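Local coordinates for protein UTP-glucose-1-phosphate uridylyltransferase 2 (PDB 3GUE) that probably catalyses the reaction of UTP with alpha-D-glucose 1-phosphate to give UDP-glucose and diphosphate, and binds UDP-glucose, at residues A225-R230 with N305-L310; L232-E237 with R361-V366. All blocks are in the same frame, centred on the assembly; numbering follows the deposited sequence.

How the contacts relate
Both contacts hold helix 229-237, with the loop that leads into it, against the mixed sheet of the GT-A-like nucleotidyltransferase domain. Contact 1 sets 225-230 over strand 300-309, an inner strand of the sheet; contact 2 ties the later turns of the helix to strand 362-366, at the edge of that sheet. Their centres lie about 9 Å apart and they meet directly: Met235 CE sits 3.4 Å from Trp307 O, and Leu232 CD1 packs 3.6 Å from Trp307 CZ3. In contact 1 the Asn305 side chain lies about 8 Å from the bound UDP-glucose. In contact 2, the Val365 side chain is about 10 Å from that of the UDP-glucose-binding Asn302.

Contact 1: residues A225-R230 with N305-L310; sequences ATLDVR and NIWINL
Leu227 meets the far end of the Trp307 indole: Leu227 CG is 3.5 Å from Trp307 CH2, and the Leu227 CD2 methyl lies in the ring plane at its edge, 3.6 Å from that same CH2. The two side chains cross at about a right angle. Farther along the benzo ring, the Asp228 carbonyl oxygen comes obliquely to 3.9 Å from Trp307 CZ2. The pyrrole N-H is satisfied by a water in the plane of the ring: Trp307 NE1 donates to it over 2.8 Å, and the water in turn donates to Thr226 O at 3.0 Å, so the loop is bridged to the strand. Toward the UDP-glucose end of the strand, Ala225 CB rests 3.4 Å from Asn305 OD1.

This loop joins strand 214-219 to helix 229-237 in the GT-A-like Rossmann-type core, and the indole lies between the central sheet and that helix. Trp307 CG stands anti to the carbonyl carbon (chi1 -76°), which carries the ring off the strand to the helix, where Leu231 also packs on it, while Phe216 meets it from the neighbouring strand. Asn305 ND2 is held by Glu245 OE1 and Arg371 O. Asp228 N-caps the helix through a weak bond from Arg230 N to OD1, and its OD2 forms a salt bridge with Arg371.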
ATOM      1  N   ALA A 225     -10.183  -5.181   1.487  1.00 27.45           N
ATOM      2  CA  ALA A 225      -9.512  -6.485   1.423  1.00 29.08           C
ATOM      3  C   ALA A 225     -10.310  -7.541   2.193  1.00 30.00           C
ATOM      4  O   ALA A 225     -10.837  -7.268   3.271  1.00 30.04           O
ATOM      5  CB  ALA A 225      -8.063  -6.376   1.948  1.00 29.14           C
ATOM      6  N   THR A 226     -10.481  -8.704   1.579  1.00 29.88           N
ATOM      7  CA  THR A 226     -11.251  -9.787   2.174  1.00 30.88           C
ATOM      8  C   THR A 226     -10.516 -11.122   2.012  1.00 29.74           C
ATOM      9  O   THR A 226      -9.968 -11.439   0.948  1.00 30.17           O
ATOM     10  CB  THR A 226     -12.751  -9.842   1.624  1.00 31.16           C
ATOM     11  OG1 THR A 226     -13.525 -10.762   2.389  1.00 33.17           O
ATOM     12  CG2 THR A 226     -12.829 -10.260   0.136  1.00 33.80           C
ATOM     13  N   LEU A 227     -10.483 -11.894   3.084  1.00 29.37           N
ATOM     14  CA  LEU A 227     -10.088 -13.283   2.962  1.00 28.62           C
ATOM     15  C   LEU A 227     -11.232 -14.054   2.247  1.00 27.79           C
ATOM     16  O   LEU A 227     -12.312 -14.249   2.809  1.00 28.06           O
ATOM     17  CB  LEU A 227      -9.793 -13.849   4.345  1.00 28.52           C
ATOM     18  CG  LEU A 227      -8.924 -15.108   4.295  1.00 29.80           C
ATOM     19  CD1 LEU A 227      -7.992 -15.213   5.513  1.00 31.41           C
ATOM     20  CD2 LEU A 227      -9.744 -16.360   4.112  1.00 31.47           C
ATOM     21  N   ASP A 228     -11.006 -14.453   0.997  1.00 27.39           N
ATOM     22  CA  ASP A 228     -12.016 -15.205   0.217  1.00 26.50           C
ATOM     23  C   ASP A 228     -11.627 -16.663   0.269  1.00 25.97           C
ATOM     24  O   ASP A 228     -10.645 -17.060  -0.362  1.00 25.52           O
ATOM     25  CB  ASP A 228     -12.032 -14.730  -1.241  1.00 26.90           C
ATOM     26  CG  ASP A 228     -13.153 -15.369  -2.083  1.00 27.24           C
ATOM     27  OD1 ASP A 228     -13.689 -16.463  -1.780  1.00 23.97           O
ATOM     28  OD2 ASP A 228     -13.504 -14.741  -3.099  1.00 29.88           O
ATOM     29  N   VAL A 229     -12.352 -17.466   1.042  1.00 25.77           N
ATOM     30  CA  VAL A 229     -12.023 -18.895   1.092  1.00 26.54           C
ATOM     31  C   VAL A 229     -12.145 -19.593  -0.303  1.00 27.33           C
ATOM     32  O   VAL A 229     -11.377 -20.510  -0.596  1.00 26.85           O
ATOM     33  CB  VAL A 229     -12.771 -19.646   2.228  1.00 27.09           C
ATOM     34  CG1 VAL A 229     -12.297 -21.108   2.329  1.00 26.42           C
ATOM     35  CG2 VAL A 229     -12.579 -18.929   3.570  1.00 25.34           C
ATOM     36  N   ARG A 230     -13.046 -19.118  -1.171  1.00 27.98           N
ATOM     37  CA  ARG A 230     -13.194 -19.694  -2.538  1.00 29.88           C
ATOM     38  C   ARG A 230     -11.985 -19.387  -3.471  1.00 29.62           C
ATOM     39  O   ARG A 230     -11.689 -20.154  -4.390  1.00 30.17           O
ATOM     40  CB  ARG A 230     -14.543 -19.297  -3.192  1.00 29.35           C
ATOM     41  CG  ARG A 230     -15.786 -19.680  -2.356  1.00 31.01           C
ATOM     42  CD  ARG A 230     -17.119 -19.561  -3.147  1.00 31.70           C
ATOM     43  NE  ARG A 230     -17.591 -18.177  -3.226  1.00 38.13           N
ATOM     44  CZ  ARG A 230     -18.714 -17.711  -2.672  1.00 40.01           C
ATOM     45  NH1 ARG A 230     -19.535 -18.519  -1.988  1.00 40.60           N
ATOM     46  NH2 ARG A 230     -19.022 -16.418  -2.805  1.00 38.63           N
ATOM     47  N   ASN A 305      -3.527  -7.028  -2.409  1.00 26.69           N
ATOM     48  CA  ASN A 305      -4.153  -8.185  -1.772  1.00 26.79           C
ATOM     49  C   ASN A 305      -3.421  -9.403  -2.367  1.00 27.15           C
ATOM     50  O   ASN A 305      -3.719  -9.818  -3.510  1.00 26.79           O
ATOM     51  CB  ASN A 305      -5.655  -8.307  -2.128  1.00 26.03           C
ATOM     52  CG  ASN A 305      -6.514  -7.084  -1.690  1.00 26.39           C
ATOM     53  OD1 ASN A 305      -6.136  -6.275  -0.842  1.00 25.19           O
ATOM     54  ND2 ASN A 305      -7.691  -6.978  -2.285  1.00 24.79           N
ATOM     55  N   ILE A 306      -2.488  -9.968  -1.606  1.00 27.33           N
ATOM     56  CA  ILE A 306      -1.654 -11.091  -2.081  1.00 27.95           C
ATOM     57  C   ILE A 306      -1.728 -12.305  -1.152  1.00 27.57           C
ATOM     58  O   ILE A 306      -1.514 -12.186   0.045  1.00 27.34           O
ATOM     59  CB  ILE A 306      -0.143 -10.699  -2.190  1.00 28.16           C
ATOM     60  CG1 ILE A 306       0.080  -9.365  -2.924  1.00 30.51           C
ATOM     61  CG2 ILE A 306       0.663 -11.826  -2.784  1.00 27.94           C
ATOM     62  CD1 ILE A 306      -0.383  -9.372  -4.342  1.00 32.41           C
ATOM     63  N   TRP A 307      -1.977 -13.468  -1.748  1.00 27.20           N
ATOM     64  CA  TRP A 307      -1.926 -14.770  -1.067  1.00 26.62           C
ATOM     65  C   TRP A 307      -0.591 -15.453  -1.301  1.00 26.84           C
ATOM     66  O   TRP A 307      -0.158 -15.653  -2.451  1.00 26.96           O
ATOM     67  CB  TRP A 307      -2.993 -15.702  -1.600  1.00 27.22           C
ATOM     68  CG  TRP A 307      -4.407 -15.434  -1.122  1.00 28.46           C
ATOM     69  CD1 TRP A 307      -5.336 -14.628  -1.708  1.00 29.22           C
ATOM     70  CD2 TRP A 307      -5.046 -16.018   0.022  1.00 29.90           C
ATOM     71  NE1 TRP A 307      -6.503 -14.659  -0.999  1.00 27.37           N
ATOM     72  CE2 TRP A 307      -6.357 -15.498   0.076  1.00 28.70           C
ATOM     73  CE3 TRP A 307      -4.627 -16.906   1.021  1.00 30.49           C
ATOM     74  CZ2 TRP A 307      -7.262 -15.831   1.094  1.00 28.15           C
ATOM     75  CZ3 TRP A 307      -5.539 -17.254   2.039  1.00 30.74           C
ATOM     76  CH2 TRP A 307      -6.846 -16.718   2.054  1.00 28.49           C
ATOM     77  N   ILE A 308       0.020 -15.887  -0.213  1.00 24.67           N
ATOM     78  CA  ILE A 308       1.219 -16.685  -0.339  1.00 24.09           C
ATOM     79  C   ILE A 308       1.060 -18.048   0.341  1.00 22.88           C
ATOM     80  O   ILE A 308       0.355 -18.193   1.348  1.00 21.72           O
ATOM     81  CB  ILE A 308       2.504 -15.916   0.117  1.00 24.29           C
ATOM     82  CG1 ILE A 308       2.430 -15.531   1.592  1.00 24.23           C
ATOM     83  CG2 ILE A 308       2.792 -14.643  -0.816  1.00 20.58           C
ATOM     84  CD1 ILE A 308       3.795 -15.018   2.162  1.00 26.10           C
ATOM     85  N   ASN A 309       1.661 -19.048  -0.280  1.00 22.36           N
ATOM     86  CA  ASN A 309       1.849 -20.346   0.332  1.00 22.93           C
ATOM     87  C   ASN A 309       3.162 -20.276   1.122  1.00 23.48           C
ATOM     88  O   ASN A 309       4.248 -19.986   0.567  1.00 23.88           O
ATOM     89  CB  ASN A 309       1.863 -21.470  -0.729  1.00 22.40           C
ATOM     90  CG  ASN A 309       2.042 -22.877  -0.113  1.00 22.09           C
ATOM     91  OD1 ASN A 309       3.029 -23.149   0.536  1.00 21.83           O
ATOM     92  ND2 ASN A 309       1.070 -23.739  -0.301  1.00 21.26           N
ATOM     93  N   LEU A 310       3.038 -20.535   2.420  1.00 23.49           N
ATOM     94  CA  LEU A 310       4.098 -20.320   3.383  1.00 23.81           C
ATOM     95  C   LEU A 310       5.219 -21.372   3.269  1.00 24.04           C
ATOM     96  O   LEU A 310       6.386 -21.045   3.426  1.00 23.62           O
ATOM     97  CB  LEU A 310       3.498 -20.264   4.792  1.00 24.33           C
ATOM     98  CG  LEU A 310       2.566 -19.085   5.096  1.00 27.31           C
ATOM     99  CD1 LEU A 310       2.029 -19.216   6.511  1.00 30.06           C
ATOM    100  CD2 LEU A 310       3.331 -17.765   4.929  1.00 27.44           C
TER
HETATM  101  O   HOH W   1      -8.853 -13.096  -1.253  1.00 25.62           O

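Contact 2: residues L232-E237 with R361-V366; sequences LDYMHE and RSEAVV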
ATOM      1  N   LEU A 232      -8.919 -18.798  -1.990  1.00 28.70           N
ATOM      2  CA  LEU A 232      -8.002 -19.708  -1.338  1.00 28.77           C
ATOM      3  C   LEU A 232      -8.100 -21.106  -1.935  1.00 27.62           C
ATOM      4  O   LEU A 232      -7.075 -21.714  -2.252  1.00 26.54           O
ATOM      5  CB  LEU A 232      -8.235 -19.733   0.166  1.00 28.68           C
ATOM      6  CG  LEU A 232      -7.336 -20.678   0.968  1.00 30.04           C
ATOM      7  CD1 LEU A 232      -5.841 -20.493   0.529  1.00 27.42           C
ATOM      8  CD2 LEU A 232      -7.537 -20.379   2.425  1.00 28.07           C
ATOM      9  N   ASP A 233      -9.329 -21.608  -2.079  1.00 27.44           N
ATOM     10  CA  ASP A 233      -9.607 -22.951  -2.623  1.00 26.95           C
ATOM     11  C   ASP A 233      -8.954 -23.091  -4.000  1.00 26.38           C
ATOM     12  O   ASP A 233      -8.281 -24.072  -4.271  1.00 26.47           O
ATOM     13  CB  ASP A 233     -11.124 -23.187  -2.770  1.00 27.33           C
ATOM     14  CG  ASP A 233     -11.833 -23.487  -1.456  1.00 28.63           C
ATOM     15  OD1 ASP A 233     -11.185 -23.743  -0.425  1.00 30.12           O
ATOM     16  OD2 ASP A 233     -13.080 -23.501  -1.471  1.00 29.37           O
ATOM     17  N   TYR A 234      -9.156 -22.076  -4.844  1.00 26.31           N
ATOM     18  CA  TYR A 234      -8.596 -22.010  -6.191  1.00 26.26           C
ATOM     19  C   TYR A 234      -7.078 -22.068  -6.237  1.00 26.40           C
ATOM     20  O   TYR A 234      -6.502 -22.825  -7.030  1.00 26.99           O
ATOM     21  CB  TYR A 234      -9.042 -20.742  -6.894  1.00 26.47           C
ATOM     22  CG  TYR A 234      -8.359 -20.552  -8.236  1.00 28.80           C
ATOM     23  CD1 TYR A 234      -8.711 -21.342  -9.330  1.00 29.80           C
ATOM     24  CD2 TYR A 234      -7.342 -19.603  -8.398  1.00 30.00           C
ATOM     25  CE1 TYR A 234      -8.095 -21.196 -10.543  1.00 31.07           C
ATOM     26  CE2 TYR A 234      -6.709 -19.441  -9.618  1.00 31.03           C
ATOM     27  CZ  TYR A 234      -7.101 -20.250 -10.697  1.00 30.46           C
ATOM     28  OH  TYR A 234      -6.504 -20.107 -11.939  1.00 29.88           O
ATOM     29  N   MET A 235      -6.456 -21.248  -5.400  1.00 25.65           N
ATOM     30  CA  MET A 235      -5.002 -21.153  -5.311  1.00 25.76           C
ATOM     31  C   MET A 235      -4.383 -22.512  -4.970  1.00 23.52           C
ATOM     32  O   MET A 235      -3.407 -22.968  -5.597  1.00 22.94           O
ATOM     33  CB  MET A 235      -4.660 -20.137  -4.236  1.00 24.89           C
ATOM     34  CG  MET A 235      -3.179 -19.872  -4.097  1.00 26.46           C
ATOM     35  SD  MET A 235      -2.863 -19.007  -2.565  1.00 27.36           S
ATOM     36  CE  MET A 235      -1.056 -18.906  -2.682  1.00 25.77           C
ATOM     37  N   HIS A 236      -4.961 -23.143  -3.959  1.00 22.44           N
ATOM     38  CA  HIS A 236      -4.593 -24.500  -3.555  1.00 22.76           C
ATOM     39  C   HIS A 236      -4.784 -25.597  -4.651  1.00 22.91           C
ATOM     40  O   HIS A 236      -3.913 -26.457  -4.852  1.00 22.69           O
ATOM     41  CB  HIS A 236      -5.391 -24.837  -2.292  1.00 21.95           C
ATOM     42  CG  HIS A 236      -5.117 -26.198  -1.750  1.00 21.82           C
ATOM     43  ND1 HIS A 236      -3.960 -26.511  -1.065  1.00 22.94           N
ATOM     44  CD2 HIS A 236      -5.854 -27.326  -1.777  1.00 18.22           C
ATOM     45  CE1 HIS A 236      -3.994 -27.781  -0.707  1.00 20.16           C
ATOM     46  NE2 HIS A 236      -5.135 -28.297  -1.128  1.00 20.46           N
ATOM     47  N   GLU A 237      -5.915 -25.556  -5.347  1.00 23.27           N
ATOM     48  CA  GLU A 237      -6.243 -26.525  -6.404  1.00 24.53           C
ATOM     49  C   GLU A 237      -5.279 -26.439  -7.575  1.00 24.49           C
ATOM     50  O   GLU A 237      -4.940 -27.454  -8.164  1.00 24.61           O
ATOM     51  CB  GLU A 237      -7.657 -26.289  -6.949  1.00 24.13           C
ATOM     52  CG  GLU A 237      -8.797 -26.840  -6.126  1.00 26.27           C
ATOM     53  CD  GLU A 237      -9.992 -25.896  -6.145  1.00 28.43           C
ATOM     54  OE1 GLU A 237     -10.114 -25.106  -7.124  1.00 27.33           O
ATOM     55  OE2 GLU A 237     -10.785 -25.927  -5.166  1.00 28.91           O
ATOM     56  N   ARG A 361       5.060 -21.236  -9.095  1.00 26.74           N
ATOM     57  CA  ARG A 361       3.726 -21.190  -9.689  1.00 26.00           C
ATOM     58  C   ARG A 361       2.980 -19.977  -9.139  1.00 26.83           C
ATOM     59  O   ARG A 361       2.607 -19.941  -7.954  1.00 25.84           O
ATOM     60  CB  ARG A 361       2.973 -22.478  -9.391  1.00 25.94           C
ATOM     61  CG  ARG A 361       3.611 -23.736  -9.946  1.00 24.14           C
ATOM     62  CD  ARG A 361       2.833 -24.957  -9.502  1.00 24.98           C
ATOM     63  NE  ARG A 361       1.459 -24.866 -10.008  1.00 26.44           N
ATOM     64  CZ  ARG A 361       1.108 -25.256 -11.228  1.00 27.51           C
ATOM     65  NH1 ARG A 361       2.032 -25.784 -12.037  1.00 28.84           N
ATOM     66  NH2 ARG A 361      -0.150 -25.128 -11.631  1.00 25.58           N
ATOM     67  N   SER A 362       2.782 -18.979  -9.997  1.00 26.43           N
ATOM     68  CA  SER A 362       2.172 -17.745  -9.577  1.00 27.50           C
ATOM     69  C   SER A 362       1.095 -17.324 -10.574  1.00 27.69           C
ATOM     70  O   SER A 362       1.143 -17.695 -11.744  1.00 28.75           O
ATOM     71  CB  SER A 362       3.231 -16.655  -9.347  1.00 27.20           C
ATOM     72  OG  SER A 362       3.653 -16.088 -10.562  1.00 29.73           O
ATOM     73  N   GLU A 363       0.108 -16.573 -10.109  1.00 28.09           N
ATOM     74  CA  GLU A 363      -0.979 -16.127 -10.963  1.00 27.96           C
ATOM     75  C   GLU A 363      -1.500 -14.778 -10.489  1.00 27.79           C
ATOM     76  O   GLU A 363      -1.365 -14.421  -9.306  1.00 28.02           O
ATOM     77  CB  GLU A 363      -2.117 -17.152 -10.949  1.00 27.63           C
ATOM     78  CG  GLU A 363      -1.878 -18.422 -11.816  1.00 29.34           C
ATOM     79  CD  GLU A 363      -3.148 -19.214 -12.114  1.00 29.35           C
ATOM     80  OE1 GLU A 363      -4.244 -18.716 -11.823  1.00 31.79           O
ATOM     81  OE2 GLU A 363      -3.049 -20.336 -12.653  1.00 32.86           O
ATOM     82  N   ALA A 364      -2.089 -14.031 -11.420  1.00 26.99           N
ATOM     83  CA  ALA A 364      -2.861 -12.854 -11.087  1.00 26.64           C
ATOM     84  C   ALA A 364      -4.306 -13.080 -11.568  1.00 26.71           C
ATOM     85  O   ALA A 364      -4.530 -13.631 -12.657  1.00 27.26           O
ATOM     86  CB  ALA A 364      -2.260 -11.644 -11.749  1.00 26.96           C
ATOM     87  N   VAL A 365      -5.279 -12.655 -10.764  1.00 26.33           N
ATOM     88  CA  VAL A 365      -6.713 -12.793 -11.102  1.00 25.52           C
ATOM     89  C   VAL A 365      -7.436 -11.464 -10.956  1.00 26.29           C
ATOM     90  O   VAL A 365      -7.202 -10.736  -9.977  1.00 26.43           O
ATOM     91  CB  VAL A 365      -7.392 -13.822 -10.150  1.00 25.29           C
ATOM     92  CG1 VAL A 365      -8.883 -14.110 -10.557  1.00 26.18           C
ATOM     93  CG2 VAL A 365      -6.581 -15.087 -10.064  1.00 25.03           C
ATOM     94  N   VAL A 366      -8.342 -11.141 -11.883  1.00 26.00           N
ATOM     95  CA  VAL A 366      -9.112  -9.892 -11.745  1.00 25.67           C
ATOM     96  C   VAL A 366     -10.264 -10.016 -10.743  1.00 25.87           C
ATOM     97  O   VAL A 366     -11.112 -10.900 -10.875  1.00 26.47           O
ATOM     98  CB  VAL A 366      -9.641  -9.321 -13.100  1.00 25.79           C
ATOM     99  CG1 VAL A 366     -10.155  -7.898 -12.881  1.00 24.87           C
ATOM    100  CG2 VAL A 366      -8.555  -9.324 -14.153  1.00 24.79           C
TER
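Tyr234 reaches from helix 229-237 to Glu363 and Val365 on strand 362-366, an edge strand of the mixed sheet in the GT-A-like domain, joining the helix to the border of the sheet. From CB, which points toward the strand, the chain turns with CG anti to the backbone N (chi1 173°), and this carries the ring across to strand 362-366. On its way the side chain packs on Leu243 of the adjoining strand 242-248. Tyr234 CE2 makes a loose apolar contact with Val365 CG2 at 4.4 Å, approached obliquely, and Tyr234 CE2 and CZ each have Glu363 OE1 at 3.4 Å. That oxygen lies at the edge of the ring, in its plane, with the carboxylate turned 56° from the ring. The Glu363 chain runs extended beyond CG (chi2 -163°) to bring its acid group up to the phenol.

Lys238, just beyond the helix segment, joins both partners, since its NZ hydrogen-bonds to Tyr234 OH and forms a salt bridge with Glu363 OE2; the ammonium would be expected to favour the ionised carboxylate. At the tip, Tyr234 OH donates to the syn lone pair of Glu363 OE1 over 2.7 Å.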